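Local coordinates for protein acinetobacter secreted protease CpaA (Acinetobacter nosocomialis M2, PDB 6O38) that is a secreted zinc metalloprotease, probably exported through type II secretion, that forms a complex with its chaperone CpaB, at residues L120-D123 and D124-A127; S134-R137 and D138-V142. One frame throughout, in Å; residues are numbered along the deposited sequence.

Interaction 1: residues L120-D123 and D124-A127; sequences LIQD and DKWA
Gln122 and Lys125 face each other across a tight reversal with the backbone angles of a type I beta turn, in a domain of the StcE beta-sandwich family. Asp123 and Asp124 fill the two corner positions, and the chain doubles back just after strand 116-121. Two backbone hydrogen bonds of unequal quality join the facing pair. The sounder runs from Gln122 N to Lys125 O, 3.0 Å long and fairly straight at 163°, although the donor stands above the carbonyl plane, not on a lone pair. In return Lys125 N gives Gln122 O a weak bond of 3.3 Å, bent to 131°.

Polar side chains gather on the exposed side of the reversal. With chi1 at 54°, the carboxylate of Asp124 tucks between its own backbone N and carbonyl carbon, and this brings OD1 back over the turn to lie beside CB of Gln122. The aliphatic chain of Lys125 is extended and runs alongside Gln122, pointing the same way. Asp123 turns elsewhere: its OD1 accepts a hydrogen bond from the backbone N of Ser149, tying the first corner of the turn to the loop after strand 141-146.

Within the turn, the apolar contact is between Ile121 and Trp126. Ile121 ends the strand and is buried, while the indole of Trp126, its CG anti to the backbone N, leaves the turn for Val150 and Ser152. Ser152, on strand 152-154, also receives Ile121. At the root of the side chain, CB of Trp126 lies 3.3 Å from Gln122 O. Where the two side chains cross at a slant, the methyl CG2 of Ile121 approaches CD1 of the Trp126 pyrrole ring to 3.9 Å.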
loop_
_atom_site.group_PDB
_atom_site.type_symbol
_atom_site.label_atom_id
_atom_site.label_comp_id
_atom_site.label_asym_id
_atom_site.label_seq_id
_atom_site.Cartn_x
_atom_site.Cartn_y
_atom_site.Cartn_z
ATOM N N LEU A 120 -11.299 -29.558 5.596
ATOM C CA LEU A 120 -10.146 -30.404 5.868
ATOM C C LEU A 120 -10.285 -31.702 5.081
ATOM O O LEU A 120 -11.314 -32.380 5.170
ATOM C CB LEU A 120 -10.030 -30.646 7.380
ATOM C CG LEU A 120 -9.023 -31.571 8.067
ATOM C CD1 LEU A 120 -9.686 -32.889 8.401
ATOM C CD2 LEU A 120 -7.745 -31.774 7.254
ATOM N N ILE A 121 -9.249 -32.039 4.314
ATOM C CA ILE A 121 -9.223 -33.227 3.464
ATOM C C ILE A 121 -8.260 -34.244 4.061
ATOM O O ILE A 121 -7.121 -33.903 4.404
ATOM C CB ILE A 121 -8.817 -32.871 2.023
ATOM C CG1 ILE A 121 -9.851 -31.935 1.394
ATOM C CG2 ILE A 121 -8.652 -34.130 1.187
ATOM C CD1 ILE A 121 -9.541 -31.566 -0.036
ATOM N N GLN A 122 -8.715 -35.490 4.180
ATOM C CA GLN A 122 -7.926 -36.576 4.744
ATOM C C GLN A 122 -7.914 -37.772 3.798
ATOM O O GLN A 122 -8.636 -37.818 2.798
ATOM C CB GLN A 122 -8.474 -37.023 6.104
ATOM C CG GLN A 122 -8.784 -35.900 7.061
ATOM C CD GLN A 122 -9.305 -36.400 8.393
ATOM O OE1 GLN A 122 -10.399 -36.961 8.472
ATOM N NE2 GLN A 122 -8.522 -36.204 9.447
ATOM N N ASP A 123 -7.066 -38.749 4.140
ATOM C CA ASP A 123 -6.999 -39.992 3.375
ATOM C C ASP A 123 -8.359 -40.677 3.323
ATOM O O ASP A 123 -8.774 -41.173 2.269
ATOM C CB ASP A 123 -5.947 -40.926 3.978
ATOM C CG ASP A 123 -4.542 -40.608 3.496
ATOM O OD1 ASP A 123 -4.417 -39.906 2.469
ATOM O OD2 ASP A 123 -3.569 -41.059 4.132
ATOM N N ASP A 124 -9.075 -40.690 4.450
ATOM C CA ASP A 124 -10.364 -41.359 4.563
ATOM C C ASP A 124 -11.540 -40.448 4.234
ATOM O O ASP A 124 -12.661 -40.946 4.079
ATOM C CB ASP A 124 -10.531 -41.929 5.979
ATOM C CG ASP A 124 -10.319 -40.879 7.058
ATOM O OD1 ASP A 124 -9.930 -39.742 6.713
ATOM O OD2 ASP A 124 -10.523 -41.190 8.256
ATOM N N LYS A 125 -11.317 -39.139 4.116
ATOM C CA LYS A 125 -12.352 -38.181 3.712
ATOM C C LYS A 125 -11.784 -37.358 2.558
ATOM O O LYS A 125 -11.198 -36.291 2.773
ATOM C CB LYS A 125 -12.798 -37.296 4.878
ATOM C CG LYS A 125 -13.275 -38.069 6.096
ATOM C CD LYS A 125 -13.778 -37.139 7.183
ATOM C CE LYS A 125 -14.579 -37.894 8.223
ATOM N NZ LYS A 125 -15.186 -36.959 9.203
ATOM N N TRP A 126 -11.972 -37.846 1.333
ATOM C CA TRP A 126 -11.263 -37.319 0.176
ATOM C C TRP A 126 -12.209 -37.219 -1.012
ATOM O O TRP A 126 -13.206 -37.939 -1.099
ATOM C CB TRP A 126 -10.055 -38.202 -0.176
ATOM C CG TRP A 126 -9.313 -37.780 -1.411
ATOM C CD1 TRP A 126 -8.276 -36.897 -1.485
ATOM C CD2 TRP A 126 -9.555 -38.227 -2.750
ATOM N NE1 TRP A 126 -7.858 -36.766 -2.789
ATOM C CE2 TRP A 126 -8.629 -37.571 -3.584
ATOM C CE3 TRP A 126 -10.470 -39.115 -3.324
ATOM C CZ2 TRP A 126 -8.589 -37.778 -4.962
ATOM C CZ3 TRP A 126 -10.428 -39.321 -4.690
ATOM C CH2 TRP A 126 -9.495 -38.655 -5.494
ATOM N N ALA A 127 -11.874 -36.312 -1.929
ATOM C CA ALA A 127 -12.571 -36.167 -3.197
ATOM C C ALA A 127 -11.604 -35.574 -4.210
ATOM O O ALA A 127 -10.736 -34.771 -3.856
ATOM C CB ALA A 127 -13.818 -35.284 -3.067
#

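Interaction 2: residues S134-R137 and D138-V142; sequences SDVR and DGTTV
Arg137 O receives the backbone N-H of Thr140 at 3.1 Å, with an N-H...O angle of 149° and the donor tilted modestly from the carbonyl plane. This bond closes a type II beta turn from Arg137 to Thr140, which delivers the chain into strand 141-146 of a StcE-family beta-sandwich domain. The hydroxyl of Thr140 also lies against this oxygen, but the separation is too short to be trusted at this resolution, so a double grip on Arg137 O remains doubtful.

Between the ends of the turn, Asp138 and Gly139 make the corners. Gly139 adopts a positive phi of 94°, the conformation expected at the third position of a type II turn, where a beta carbon would press on the carbonyl O of Asp138. The carboxylate of Asp138 leaves the turn to bond through OD1 with the hydroxyl of Ser179.

Side-chain packing spans the mouth of the turn. Thr140 has OG1 beside its own backbone N and anti to its carbonyl carbon (chi1 -57°), an orientation that puts OG1 on the Arg137 side of the turn. Val136 comes in across Thr140 at about a right angle, its methyl CG2 reaching Thr140 CB at 3.6 Å. Val136 and Thr140 both also touch Trp184 of strand 183-195. The chain of Arg137 heads outward and brushes Thr113, but begins alongside the turn, with its CG 3.5 Å from Asp138 N. Past the turn, Thr141 OG1 gives a weak hydrogen bond of 3.3 Å to Gly139 O.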
loop_
_atom_site.group_PDB
_atom_site.type_symbol
_atom_site.label_atom_id
_atom_site.label_comp_id
_atom_site.label_asym_id
_atom_site.label_seq_id
_atom_site.Cartn_x
_atom_site.Cartn_y
_atom_site.Cartn_z
ATOM N N SER A 134 -21.243 -21.119 -3.604
ATOM C CA SER A 134 -21.390 -19.704 -3.891
ATOM C C SER A 134 -22.551 -19.119 -3.096
ATOM O O SER A 134 -23.379 -19.838 -2.529
ATOM C CB SER A 134 -21.610 -19.480 -5.388
ATOM O OG SER A 134 -20.450 -19.806 -6.131
ATOM N N ASP A 135 -22.607 -17.788 -3.067
ATOM C CA ASP A 135 -23.695 -17.043 -2.439
ATOM C C ASP A 135 -23.882 -17.450 -0.978
ATOM O O ASP A 135 -24.943 -17.908 -0.550
ATOM C CB ASP A 135 -24.979 -17.229 -3.244
ATOM C CG ASP A 135 -24.823 -16.781 -4.679
ATOM O OD1 ASP A 135 -24.116 -15.782 -4.929
ATOM O OD2 ASP A 135 -25.359 -17.468 -5.565
ATOM N N VAL A 136 -22.810 -17.266 -0.216
ATOM C CA VAL A 136 -22.811 -17.445 1.231
ATOM C C VAL A 136 -22.736 -16.060 1.860
ATOM O O VAL A 136 -22.610 -15.057 1.149
ATOM C CB VAL A 136 -21.648 -18.346 1.686
ATOM C CG1 VAL A 136 -21.543 -19.567 0.785
ATOM C CG2 VAL A 136 -20.348 -17.567 1.682
ATOM N N ARG A 137 -22.832 -15.992 3.188
ATOM C CA ARG A 137 -22.819 -14.708 3.881
ATOM C C ARG A 137 -21.540 -13.948 3.545
ATOM O O ARG A 137 -20.439 -14.502 3.612
ATOM C CB ARG A 137 -22.917 -14.935 5.391
ATOM C CG ARG A 137 -23.041 -13.684 6.244
ATOM C CD ARG A 137 -23.234 -14.053 7.720
ATOM N NE ARG A 137 -24.458 -14.809 7.976
ATOM C CZ ARG A 137 -25.660 -14.262 8.130
ATOM N NH1 ARG A 137 -26.716 -15.029 8.367
ATOM N NH2 ARG A 137 -25.806 -12.946 8.063
ATOM N N ASP A 138 -21.697 -12.682 3.156
ATOM C CA ASP A 138 -20.557 -11.855 2.774
ATOM C C ASP A 138 -19.530 -11.791 3.898
ATOM O O ASP A 138 -19.874 -11.553 5.059
ATOM C CB ASP A 138 -21.027 -10.449 2.408
ATOM C CG ASP A 138 -19.891 -9.557 1.944
ATOM O OD1 ASP A 138 -19.339 -9.814 0.853
ATOM O OD2 ASP A 138 -19.549 -8.600 2.671
ATOM N N GLY A 139 -18.264 -12.008 3.548
ATOM C CA GLY A 139 -17.196 -12.020 4.522
ATOM C C GLY A 139 -16.839 -13.386 5.062
ATOM O O GLY A 139 -15.897 -13.491 5.859
ATOM N N THR A 140 -17.565 -14.431 4.667
ATOM C CA THR A 140 -17.262 -15.781 5.123
ATOM C C THR A 140 -15.845 -16.177 4.729
ATOM O O THR A 140 -15.471 -16.113 3.555
ATOM C CB THR A 140 -18.265 -16.776 4.541
ATOM O OG1 THR A 140 -19.594 -16.395 4.916
ATOM C CG2 THR A 140 -17.980 -18.180 5.055
ATOM N N THR A 141 -15.059 -16.583 5.720
ATOM C CA THR A 141 -13.672 -16.978 5.521
ATOM C C THR A 141 -13.553 -18.479 5.742
ATOM O O THR A 141 -14.066 -19.006 6.734
ATOM C CB THR A 141 -12.741 -16.223 6.472
ATOM O OG1 THR A 141 -12.882 -14.813 6.261
ATOM C CG2 THR A 141 -11.293 -16.620 6.229
ATOM N N VAL A 142 -12.887 -19.163 4.816
ATOM C CA VAL A 142 -12.731 -20.609 4.870
ATOM C C VAL A 142 -11.254 -20.952 4.741
ATOM O O VAL A 142 -10.543 -20.375 3.911
ATOM C CB VAL A 142 -13.550 -21.304 3.760
ATOM C CG1 VAL A 142 -13.260 -22.794 3.727
ATOM C CG2 VAL A 142 -15.033 -21.052 3.963
#

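How the interactions relate
Both contacts are beta turns, and they serve opposite ends of neighbouring parallel strands: residues 120-127 turn away at the finish of strand 116-121, whereas residues 134-142 lead into the start of strand 141-146. Along the chain they follow in series, with strand 129-131 between them. Their centres are 22 Å apart and their nearest atoms about 7 Å, so they do not touch; what links them is the pairing of strands 116-121 and 141-146. Both belong to one StcE-family beta-sandwich domain. The zinc-binding His498, His502 and His508 belong to the reprolysin-like part of the chain, and neither turn supplies a zinc ligand.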